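Local coordinates for protein cystathionine beta-lyases/cystathionine gamma-synthases (Corynebacterium glutamicum, PDB 5X5H) that probably catalyses the pyridoxal-phosphate-dependent condensation of O-succinyl-L-homoserine with L-cysteine, yielding cystathionine and succinate on the route to methionine, at residues P152-L157 and L362-I367; V178-T181 and L187-P190; D263-I268 and G304-R309; T280-Y283 and N288-G291; G312-A317 and L340-T345. One frame throughout, in Å; residues are numbered along the deposited sequence.

Contact 1: P152-L157 and L362-I367; sequences PTNPAL and LVRISI
The loop at Pro155 lies beside strand 362-366, its CA 6.3 Å from the CA of Arg364, and Leu362 and Arg364 both direct their CB atoms at it. The Arg364 side chain leaves with CG anti to the backbone N and bends about CG-CD (chi3 79°), which carries the guanidinium past Pro155 to the Asn154 amide. Arg364 NH1 donates to Asn154 OD1 over 2.9 Å, with an N-H...O angle of 146°. The oxygen lies almost in the guanidinium plane, whereas the donor is tilted from the amide plane, and the two flat groups stand 47° apart. NH1 also forms a salt bridge with Glu341 on the adjoining strand. In this fold type I PLP enzyme the loop follows a strand of the large cofactor-binding sheet, and strand 362-366 belongs to the smaller C-terminal sheet, so the bond spans two domains at the active site. Asn154 ND2 makes a weak hydrogen bond to O3 of the pyridoxal phosphate, so both ends of the amide are engaged. A cis peptide joins Asn154 to Pro155, whose CB rests 3.8 Å from Arg364 CD, along the aliphatic part of the arginine. Pro155 CG approaches Leu362 CD2 more loosely, at 4.3 Å.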
# COMPACT_ATOMS: atom_id res chain seq x y z
N PRO A 152 20.98 23.49 -10.56
CA PRO A 152 22.37 23.08 -10.67
C PRO A 152 22.49 21.76 -11.36
O PRO A 152 21.59 20.89 -11.23
CB PRO A 152 22.83 22.96 -9.21
CG PRO A 152 21.83 23.80 -8.39
CD PRO A 152 20.51 23.58 -9.15
N THR A 153 23.60 21.55 -12.05
CA THR A 153 23.81 20.27 -12.74
C THR A 153 24.18 19.11 -11.87
O THR A 153 24.72 19.29 -10.73
CB THR A 153 24.92 20.38 -13.84
OG1 THR A 153 26.18 20.63 -13.18
CG2 THR A 153 24.67 21.45 -14.80
N ASN A 154 23.91 17.86 -12.32
CA ASN A 154 24.23 16.68 -11.55
C ASN A 154 25.41 16.08 -12.25
O ASN A 154 25.23 15.66 -13.44
CB ASN A 154 23.02 15.70 -11.75
CG ASN A 154 23.18 14.40 -11.07
OD1 ASN A 154 24.22 14.08 -10.48
ND2 ASN A 154 22.05 13.60 -11.02
N PRO A 155 26.60 15.97 -11.65
CA PRO A 155 26.84 16.14 -10.20
C PRO A 155 27.59 17.43 -9.87
O PRO A 155 27.77 17.70 -8.64
CB PRO A 155 27.67 14.98 -9.87
CG PRO A 155 28.63 14.88 -11.09
CD PRO A 155 27.78 15.27 -12.26
N ALA A 156 28.12 18.19 -10.82
CA ALA A 156 29.02 19.29 -10.48
C ALA A 156 28.42 20.54 -10.03
O ALA A 156 29.12 21.53 -9.67
CB ALA A 156 29.99 19.52 -11.69
N LEU A 157 27.09 20.63 -10.02
CA LEU A 157 26.39 21.79 -9.56
C LEU A 157 26.69 23.05 -10.32
O LEU A 157 26.60 24.15 -9.82
CB LEU A 157 26.51 21.97 -8.05
CG LEU A 157 26.28 20.69 -7.27
CD1 LEU A 157 26.55 20.80 -5.81
CD2 LEU A 157 24.84 20.13 -7.36
N LEU A 362 36.03 12.87 -7.66
CA LEU A 362 34.79 13.60 -7.26
C LEU A 362 33.83 12.67 -6.52
O LEU A 362 33.59 11.55 -6.96
CB LEU A 362 34.15 14.29 -8.40
CG LEU A 362 32.96 15.22 -8.06
CD1 LEU A 362 32.80 16.30 -9.01
CD2 LEU A 362 31.66 14.37 -8.03
N VAL A 363 33.37 13.15 -5.36
CA VAL A 363 32.27 12.49 -4.58
C VAL A 363 31.12 13.44 -4.51
O VAL A 363 31.28 14.63 -4.33
CB VAL A 363 32.75 12.14 -3.18
CG1 VAL A 363 31.58 11.64 -2.27
CG2 VAL A 363 33.84 11.08 -3.25
N ARG A 364 29.89 12.88 -4.75
CA ARG A 364 28.66 13.66 -4.71
C ARG A 364 27.94 13.25 -3.44
O ARG A 364 27.78 12.06 -3.12
CB ARG A 364 27.78 13.37 -5.88
CG ARG A 364 26.50 14.20 -5.98
CD ARG A 364 25.51 13.71 -7.02
NE ARG A 364 24.81 12.57 -6.49
CZ ARG A 364 24.08 11.76 -7.24
NH1 ARG A 364 23.86 12.02 -8.48
NH2 ARG A 364 23.46 10.79 -6.71
N ILE A 365 27.57 14.29 -2.65
CA ILE A 365 26.91 14.05 -1.38
C ILE A 365 25.56 14.69 -1.37
O ILE A 365 25.37 15.85 -1.71
CB ILE A 365 27.69 14.64 -0.17
CG1 ILE A 365 29.19 14.17 -0.26
CG2 ILE A 365 27.09 14.21 1.12
CD1 ILE A 365 30.04 14.90 0.80
N SER A 366 24.53 13.85 -1.03
CA SER A 366 23.15 14.33 -0.77
C SER A 366 23.01 14.48 0.75
O SER A 366 22.90 13.48 1.45
CB SER A 366 22.16 13.35 -1.37
OG SER A 366 20.81 13.82 -1.08
N ILE A 367 23.03 15.72 1.24
CA ILE A 367 22.98 16.02 2.64
C ILE A 367 21.51 15.91 3.05
O ILE A 367 20.71 16.66 2.48
CB ILE A 367 23.57 17.39 2.96
CG1 ILE A 367 25.09 17.46 2.59
CG2 ILE A 367 23.36 17.77 4.42
CD1 ILE A 367 25.92 16.62 3.41

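Contact 2: V178-T181 and L187-P190; sequences VDNT and LQQP. With PLP (pyridoxal-5'-phosphate), chain B.
Asn180 ND2 is gripped by two oxygens: the backbone O of Gln188, 2.9 Å away, and a carboxylate oxygen of Glu71, itself a ligand of a magnesium ion. The bond to Gln188 O is bent, and the donor stands above the carbonyl plane rather than on a lone pair. The other end of the same amide accepts from Gln188 NE2, with Asn180 OD1 at 2.9 Å and an N-H...O angle of 160°; the oxygen is nearly in the plane of the glutamine amide, and the two amides are turned 27° apart. Gln188 reaches this point with an extended chain, CG anti to its own N, and NE2 makes a second bond to Thr151 O. Both halves of the buried Asn180 amide are thereby satisfied, which fixes its rotation. Pro190 fills the adjoining space: its CD lies 3.6 Å from Asn180 ND2 and its CG 3.7 Å from Val178 CG1. Asp179, its CB directed away from 187-190, serves the cofactor. Thr181 N and OG1 both donate to Asp179 OD1, the former closing an Asx turn, while OD2 is 2.7 Å from N1 of pyridoxal phosphate. An aspartate at the pyridine nitrogen, placed at the end of a central parallel strand, is the hallmark of the fold type I PLP enzymes.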
# COMPACT_ATOMS: atom_id res chain seq x y z
N VAL A 178 13.81 23.14 -18.52
CA VAL A 178 14.70 23.07 -17.33
C VAL A 178 14.35 21.82 -16.54
O VAL A 178 13.17 21.66 -16.13
CB VAL A 178 14.70 24.33 -16.47
CG1 VAL A 178 15.49 24.17 -15.27
CG2 VAL A 178 15.17 25.55 -17.30
N ASP A 179 15.34 21.00 -16.29
CA ASP A 179 15.25 19.88 -15.32
C ASP A 179 15.56 20.51 -13.96
O ASP A 179 16.70 20.89 -13.68
CB ASP A 179 16.17 18.78 -15.73
CG ASP A 179 16.23 17.62 -14.73
OD1 ASP A 179 15.79 17.78 -13.56
OD2 ASP A 179 16.82 16.55 -15.13
N ASN A 180 14.48 20.70 -13.17
CA ASN A 180 14.51 21.39 -11.86
C ASN A 180 14.58 20.43 -10.69
O ASN A 180 14.23 20.83 -9.57
CB ASN A 180 13.30 22.33 -11.78
CG ASN A 180 13.40 23.40 -10.78
OD1 ASN A 180 14.48 23.96 -10.59
ND2 ASN A 180 12.31 23.71 -10.05
N THR A 181 15.04 19.21 -10.91
CA THR A 181 15.08 18.17 -9.89
C THR A 181 15.85 18.63 -8.67
O THR A 181 15.37 18.47 -7.54
CB THR A 181 15.64 16.87 -10.44
OG1 THR A 181 14.80 16.37 -11.52
CG2 THR A 181 15.82 15.82 -9.44
N LEU A 187 12.91 26.02 -4.27
CA LEU A 187 14.11 26.91 -4.43
C LEU A 187 14.12 27.62 -5.74
O LEU A 187 14.79 28.69 -5.85
CB LEU A 187 15.40 26.13 -4.23
CG LEU A 187 15.50 25.41 -2.86
CD1 LEU A 187 16.90 24.74 -2.80
CD2 LEU A 187 15.29 26.35 -1.70
N GLN A 188 13.47 27.14 -6.76
CA GLN A 188 13.63 27.73 -8.07
C GLN A 188 12.42 27.44 -8.96
O GLN A 188 11.85 26.33 -8.89
CB GLN A 188 14.85 27.12 -8.75
CG GLN A 188 15.25 27.63 -10.15
CD GLN A 188 16.60 27.07 -10.60
OE1 GLN A 188 17.64 27.79 -10.53
NE2 GLN A 188 16.66 25.82 -10.98
N GLN A 189 11.92 28.44 -9.70
CA GLN A 189 10.72 28.30 -10.49
C GLN A 189 11.02 28.73 -11.93
O GLN A 189 10.77 29.88 -12.31
CB GLN A 189 9.54 29.05 -9.87
CG GLN A 189 9.16 28.58 -8.49
CD GLN A 189 8.15 29.42 -7.81
OE1 GLN A 189 8.37 30.63 -7.66
NE2 GLN A 189 7.09 28.81 -7.27
N PRO A 190 11.59 27.83 -12.71
CA PRO A 190 12.04 28.22 -14.08
C PRO A 190 10.98 28.77 -14.97
O PRO A 190 11.30 29.55 -15.89
CB PRO A 190 12.64 26.95 -14.65
CG PRO A 190 13.01 26.17 -13.43
CD PRO A 190 11.96 26.48 -12.36
N1 PLP B . 17.32 14.30 -13.73
C2 PLP B . 18.11 14.43 -12.69
C2A PLP B . 18.74 15.76 -12.47
C3 PLP B . 18.20 13.43 -11.78
O3 PLP B . 18.99 13.51 -10.65
C4 PLP B . 17.52 12.21 -11.95
C4A PLP B . 17.66 11.13 -10.95
C5 PLP B . 16.81 12.02 -13.16
C6 PLP B . 16.73 13.11 -14.00
C5A PLP B . 16.13 10.70 -13.55
O4P PLP B . 14.93 10.45 -12.73
P PLP B . 14.50 8.97 -12.39
O1P PLP B . 15.65 8.31 -11.67
O2P PLP B . 13.27 9.27 -11.55
O3P PLP B . 14.13 8.28 -13.71

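Contact 3: D263-I268 and G304-R309; sequences DNAEKI and GMISVR
Ile268 and Ile306 meet with their side chains crossed at about a right angle, where helix 254-273 packs on strand 305-310 in the C-terminal alpha/beta domain. Ile306 takes the extended form: CG1 lies anti to the carbonyl carbon and chi2 of 174° pushes CD1 straight out from the sheet toward the helix. That methyl meets both Ala265 and Ile268. Ile268 answers with its short branch; its CG2, anti to the backbone N, is 3.8 Å from Ile306 CD1, while its longer branch turns away and the residue also packs on Leu376 of the C-terminal helix 372-384. The Ile306 side chain is further covered by Ala269 and Leu272, the next residues on this face of the helix, so it is buried among aliphatic groups. One turn before Ile268, Ala265 brings the helix close to the residue just before the strand, with its CA 5.3 Å from that of Gly304. Its methyl packs against the glycine, Ala265 CB lying 3.9 Å from Gly304 CA. The same methyl is also 4.1 Å from Ile306 CD1, linking the two halves of the interface. The backbone of the helix takes part in this aliphatic packing as well: Ala265 O lies 3.4 Å from Ile306 CD1.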
# COMPACT_ATOMS: atom_id res chain seq x y z
N ASP A 263 20.14 24.24 5.33
CA ASP A 263 20.87 24.58 6.58
C ASP A 263 22.06 23.64 6.72
O ASP A 263 23.18 24.09 7.08
CB ASP A 263 19.99 24.54 7.80
CG ASP A 263 18.96 25.70 7.89
OD1 ASP A 263 19.00 26.66 7.12
OD2 ASP A 263 18.09 25.51 8.81
N ASN A 264 21.85 22.37 6.60
CA ASN A 264 22.87 21.37 6.84
C ASN A 264 23.94 21.48 5.76
O ASN A 264 25.13 21.41 6.08
CB ASN A 264 22.25 19.99 6.82
CG ASN A 264 21.55 19.67 8.15
OD1 ASN A 264 21.64 20.35 9.15
ND2 ASN A 264 20.86 18.45 8.14
N ALA A 265 23.55 21.56 4.51
CA ALA A 265 24.55 21.57 3.42
C ALA A 265 25.44 22.84 3.56
O ALA A 265 26.64 22.68 3.27
CB ALA A 265 23.90 21.50 2.09
N GLU A 266 24.89 23.99 3.89
CA GLU A 266 25.73 25.20 4.05
C GLU A 266 26.81 24.90 5.09
O GLU A 266 28.01 25.26 4.83
CB GLU A 266 24.88 26.37 4.50
CG GLU A 266 23.97 26.92 3.47
CD GLU A 266 22.88 27.87 4.03
OE1 GLU A 266 22.90 28.17 5.28
OE2 GLU A 266 22.05 28.38 3.25
N LYS A 267 26.53 24.23 6.15
CA LYS A 267 27.49 24.00 7.21
C LYS A 267 28.48 22.96 6.81
O LYS A 267 29.69 23.04 7.07
CB LYS A 267 26.84 23.66 8.55
CG LYS A 267 26.03 24.80 9.07
CD LYS A 267 25.23 24.42 10.28
CE LYS A 267 24.22 25.44 10.65
NZ LYS A 267 23.34 24.82 11.67
N ILE A 268 28.08 21.87 6.17
CA ILE A 268 29.02 20.85 5.71
C ILE A 268 29.93 21.43 4.60
O ILE A 268 31.17 21.12 4.59
CB ILE A 268 28.29 19.60 5.19
CG1 ILE A 268 27.47 18.97 6.33
CG2 ILE A 268 29.28 18.61 4.50
CD1 ILE A 268 28.34 18.34 7.38
N GLY A 304 20.63 21.20 -1.17
CA GLY A 304 21.15 20.17 -0.33
C GLY A 304 22.30 19.31 -0.82
O GLY A 304 22.76 18.41 -0.10
N MET A 305 22.71 19.54 -2.05
CA MET A 305 23.74 18.72 -2.70
C MET A 305 25.08 19.42 -2.59
O MET A 305 25.19 20.62 -2.69
CB MET A 305 23.39 18.54 -4.14
CG MET A 305 22.10 17.75 -4.41
SD MET A 305 21.96 16.16 -3.71
CE MET A 305 23.33 15.35 -4.54
N ILE A 306 26.10 18.62 -2.35
CA ILE A 306 27.53 19.15 -2.37
C ILE A 306 28.32 18.10 -3.14
O ILE A 306 28.22 16.89 -2.88
CB ILE A 306 28.06 19.16 -0.97
CG1 ILE A 306 27.23 20.05 -0.04
CG2 ILE A 306 29.55 19.65 -0.98
CD1 ILE A 306 27.64 19.99 1.41
N SER A 307 29.21 18.54 -4.00
CA SER A 307 30.24 17.66 -4.55
C SER A 307 31.61 18.11 -4.11
O SER A 307 31.78 19.29 -3.82
CB SER A 307 30.14 17.55 -6.06
OG SER A 307 28.98 16.72 -6.40
N VAL A 308 32.49 17.18 -4.03
CA VAL A 308 33.83 17.40 -3.39
C VAL A 308 34.83 16.70 -4.29
O VAL A 308 34.66 15.55 -4.59
CB VAL A 308 33.84 16.80 -2.04
CG1 VAL A 308 35.16 17.12 -1.31
CG2 VAL A 308 32.66 17.28 -1.18
N ARG A 309 35.93 17.41 -4.58
CA ARG A 309 37.07 16.80 -5.27
C ARG A 309 38.21 16.67 -4.31
O ARG A 309 38.55 17.65 -3.65
CB ARG A 309 37.45 17.61 -6.48
CG ARG A 309 36.39 17.73 -7.56
CD ARG A 309 36.71 18.38 -8.89
NE ARG A 309 37.79 17.62 -9.50
CZ ARG A 309 38.50 18.01 -10.54
NH1 ARG A 309 38.12 19.05 -11.22
NH2 ARG A 309 39.50 17.22 -10.91

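Contact 4: T280-Y283 and N288-G291; sequences TVLY and NHPG
With CG anti to the backbone N (chi1 -174°) and chi2 at 75°, His289 swings its imidazole back against Leu282 and Tyr283. The ring thereby closes the connection between edge strand 278-282 of the C-terminal sheet and helix 292-298, for which Gly291 is the N-cap residue. The two faces of the imidazole are taken by different neighbours. The carbonyl carbon of Tyr283 lies 3.7 Å above one, displaced toward the rim, and CD of Pro290 lies over the opposite face, likewise toward the rim. The Tyr283 carbonyl also meets the root of the side chain, where its O is 3.3 Å from His289 CB. Leu282 comes at the edge: its CA is near the ring plane, and its side chain crosses the imidazole at about a right angle, CD2 being 4.0 Å from CE1. The phenol of Tyr283 points elsewhere, packing on helix 254-273 and hydrogen-bonded through OH to Gly303 O. Both nitrogens of the buried imidazole have partners, which should fix the rotation of the ring. NE2 bonds to Leu157 O in the loop beside the active site, tying the two loops together. On the other nitrogen, one water bridges the segments, 2.8 Å from His289 ND1 and donating to Val281 O, also at 2.8 Å.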
# COMPACT_ATOMS: atom_id res chain seq x y z
N THR A 280 38.59 20.98 -3.92
CA THR A 280 37.55 21.87 -4.40
C THR A 280 36.24 21.38 -3.74
O THR A 280 35.96 20.21 -3.80
CB THR A 280 37.29 21.82 -5.95
OG1 THR A 280 38.54 22.18 -6.61
CG2 THR A 280 36.30 22.77 -6.41
N VAL A 281 35.48 22.33 -3.20
CA VAL A 281 34.05 22.13 -2.77
C VAL A 281 33.19 22.81 -3.80
O VAL A 281 33.32 23.95 -4.09
CB VAL A 281 33.78 22.68 -1.42
CG1 VAL A 281 32.32 22.38 -1.01
CG2 VAL A 281 34.69 22.09 -0.41
N LEU A 282 32.27 22.00 -4.38
CA LEU A 282 31.31 22.43 -5.30
C LEU A 282 29.97 22.58 -4.54
O LEU A 282 29.37 21.58 -4.15
CB LEU A 282 31.16 21.41 -6.47
CG LEU A 282 32.44 21.27 -7.30
CD1 LEU A 282 32.39 20.04 -8.16
CD2 LEU A 282 32.71 22.49 -8.07
N TYR A 283 29.59 23.81 -4.36
CA TYR A 283 28.31 24.13 -3.66
C TYR A 283 27.89 25.48 -4.15
O TYR A 283 28.66 26.47 -4.01
CB TYR A 283 28.47 24.12 -2.14
CG TYR A 283 27.11 24.35 -1.40
CD1 TYR A 283 26.08 23.40 -1.53
CD2 TYR A 283 26.82 25.50 -0.69
CE1 TYR A 283 24.89 23.62 -0.97
CE2 TYR A 283 25.58 25.68 -0.12
CZ TYR A 283 24.62 24.75 -0.29
OH TYR A 283 23.36 24.96 0.21
N ASN A 288 32.98 31.59 -4.62
CA ASN A 288 33.78 31.29 -5.77
C ASN A 288 33.23 30.22 -6.65
O ASN A 288 33.82 29.81 -7.62
CB ASN A 288 35.21 30.93 -5.38
CG ASN A 288 35.99 32.13 -4.88
OD1 ASN A 288 36.43 32.94 -5.71
ND2 ASN A 288 36.00 32.32 -3.55
N HIS A 289 32.07 29.64 -6.24
CA HIS A 289 31.51 28.61 -7.11
C HIS A 289 31.11 29.30 -8.37
O HIS A 289 30.57 30.39 -8.40
CB HIS A 289 30.21 28.07 -6.47
CG HIS A 289 29.64 26.92 -7.20
ND1 HIS A 289 30.21 25.68 -7.11
CD2 HIS A 289 28.62 26.84 -8.09
CE1 HIS A 289 29.52 24.85 -7.90
NE2 HIS A 289 28.57 25.53 -8.51
N PRO A 290 31.45 28.66 -9.54
CA PRO A 290 31.17 29.35 -10.81
C PRO A 290 29.66 29.56 -10.96
O PRO A 290 28.91 28.61 -10.72
CB PRO A 290 31.75 28.40 -11.84
CG PRO A 290 32.82 27.69 -11.11
CD PRO A 290 32.16 27.42 -9.75
N GLY A 291 29.24 30.74 -11.22
CA GLY A 291 27.83 31.02 -11.36
C GLY A 291 27.15 31.32 -10.06
O GLY A 291 25.93 31.53 -10.07
O HOH W 1 32.90 25.67 -6.23

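Contact 5: G312-A317 and L340-T345; sequences GGEEAA and LEHPAT
The imidazole of His342 and the carboxylate of Glu314 are inclined 29° to one another, and they meet at the ring's rim: Glu314 OE2 lies near the ring plane, 3.5 Å from CE1. Thr345 OG1 occupies the same edge plane at the next atom, joined to ND1 by a nearly straight hydrogen bond of 2.8 Å in which either group may be the donor. Ala317 CB approaches CD2 obliquely at 4.1 Å; Pro43 of the second subunit also packs on His342 and Thr345. Helix 313-323 lies here against the C-terminal sheet, near the end of strand 339-341, where the chain leaves the strand and turns, with Thr345 N bonded to His342 O. The glutamate gets across because its chain is extended from the first turn of the helix, chi1 being 179° and chi2 172°, and it crosses the histidine side chain at about a right angle. Arg360 serves both partners: its guanidinium forms a salt bridge with Glu314 OE1, and its backbone O is hydrogen-bonded to His342 NE2. Glu314 OE2 itself stays 4.1 Å from NE2, close enough that its charge might favour a protonated imidazole. The same oxygen comes within 4.2 Å of Thr345 CG2.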
# COMPACT_ATOMS: atom_id res chain seq x y z
N GLY A 312 43.82 13.82 -2.91
CA GLY A 312 44.45 12.49 -3.12
C GLY A 312 43.89 11.65 -4.21
O GLY A 312 44.16 10.42 -4.30
N GLY A 313 43.10 12.24 -5.07
CA GLY A 313 42.61 11.64 -6.30
C GLY A 313 41.56 10.56 -6.05
O GLY A 313 40.93 10.50 -4.96
N GLU A 314 41.42 9.70 -7.06
CA GLU A 314 40.43 8.64 -7.00
C GLU A 314 40.54 7.76 -5.81
O GLU A 314 39.51 7.38 -5.23
CB GLU A 314 40.43 7.81 -8.30
CG GLU A 314 39.43 6.68 -8.28
CD GLU A 314 39.27 5.98 -9.59
OE1 GLU A 314 40.22 6.00 -10.41
OE2 GLU A 314 38.14 5.48 -9.89
N GLU A 315 41.72 7.31 -5.36
CA GLU A 315 41.86 6.50 -4.18
C GLU A 315 41.30 7.18 -2.91
O GLU A 315 40.67 6.52 -2.09
CB GLU A 315 43.36 6.07 -3.94
CG GLU A 315 43.68 4.93 -4.91
CD GLU A 315 45.12 4.37 -4.80
OE1 GLU A 315 45.42 3.40 -5.55
OE2 GLU A 315 45.92 4.89 -3.98
N ALA A 316 41.53 8.48 -2.80
CA ALA A 316 40.98 9.22 -1.65
C ALA A 316 39.48 9.36 -1.75
O ALA A 316 38.84 9.11 -0.69
CB ALA A 316 41.57 10.62 -1.56
N ALA A 317 38.99 9.65 -2.95
CA ALA A 317 37.49 9.76 -3.19
C ALA A 317 36.80 8.44 -2.80
O ALA A 317 35.83 8.44 -2.04
CB ALA A 317 37.22 10.12 -4.55
N LEU A 340 25.89 9.26 -0.19
CA LEU A 340 27.00 9.72 -1.04
C LEU A 340 27.35 8.67 -2.12
O LEU A 340 26.99 7.52 -1.96
CB LEU A 340 28.27 10.16 -0.26
CG LEU A 340 29.13 9.05 0.30
CD1 LEU A 340 30.29 9.72 1.08
CD2 LEU A 340 28.60 8.04 1.19
N GLU A 341 28.00 9.15 -3.17
CA GLU A 341 28.38 8.23 -4.26
C GLU A 341 29.58 8.79 -4.98
O GLU A 341 29.99 9.90 -4.79
CB GLU A 341 27.22 8.01 -5.20
CG GLU A 341 26.81 9.25 -5.98
CD GLU A 341 26.73 9.13 -7.49
OE1 GLU A 341 26.99 8.10 -8.03
OE2 GLU A 341 26.32 10.12 -8.14
N HIS A 342 30.17 7.93 -5.78
CA HIS A 342 31.34 8.25 -6.68
C HIS A 342 30.85 8.33 -8.15
O HIS A 342 30.64 7.23 -8.78
CB HIS A 342 32.30 7.17 -6.47
CG HIS A 342 33.59 7.37 -7.23
ND1 HIS A 342 34.04 6.47 -8.19
CD2 HIS A 342 34.52 8.36 -7.11
CE1 HIS A 342 35.22 6.92 -8.64
NE2 HIS A 342 35.52 8.07 -8.02
N PRO A 343 30.43 9.42 -8.73
CA PRO A 343 29.72 9.44 -10.07
C PRO A 343 30.43 8.78 -11.20
O PRO A 343 29.76 8.12 -12.00
CB PRO A 343 29.36 10.89 -10.34
CG PRO A 343 29.39 11.52 -8.97
CD PRO A 343 30.38 10.75 -8.14
N ALA A 344 31.74 8.83 -11.20
CA ALA A 344 32.48 8.25 -12.36
C ALA A 344 32.23 6.77 -12.50
O ALA A 344 32.23 6.28 -13.66
CB ALA A 344 33.95 8.54 -12.18
N THR A 345 31.99 6.07 -11.38
CA THR A 345 31.79 4.60 -11.43
C THR A 345 30.33 4.26 -11.19
O THR A 345 29.93 3.09 -11.34
CB THR A 345 32.76 3.88 -10.42
OG1 THR A 345 32.49 4.36 -9.10
CG2 THR A 345 34.25 4.13 -10.78

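How the contacts relate
Contacts 1, 3, 4 and 5 all reach the smaller C-terminal sheet; contact 2 stands apart in the cofactor-binding domain. Contact 1 joins those domains and touches contacts 3, 4 and 5. Contacts 3 and 4 share neighbouring strands, with Leu282 N bonded to Ser307 O. Contacts 1 to 4 are buried, contact 5 only partly so. Chemistry follows position. Deep in the chain, contact 1 rests on an arginine-to-amide bond next to the cofactor, contact 2 on a pair of amides behind the strand whose Asp179 meets the cofactor. Contact 3 is an aliphatic helix-on-sheet interface. Contacts 4 and 5, farther from the centre, each turn on a histidine, and contact 5 also meets the second subunit.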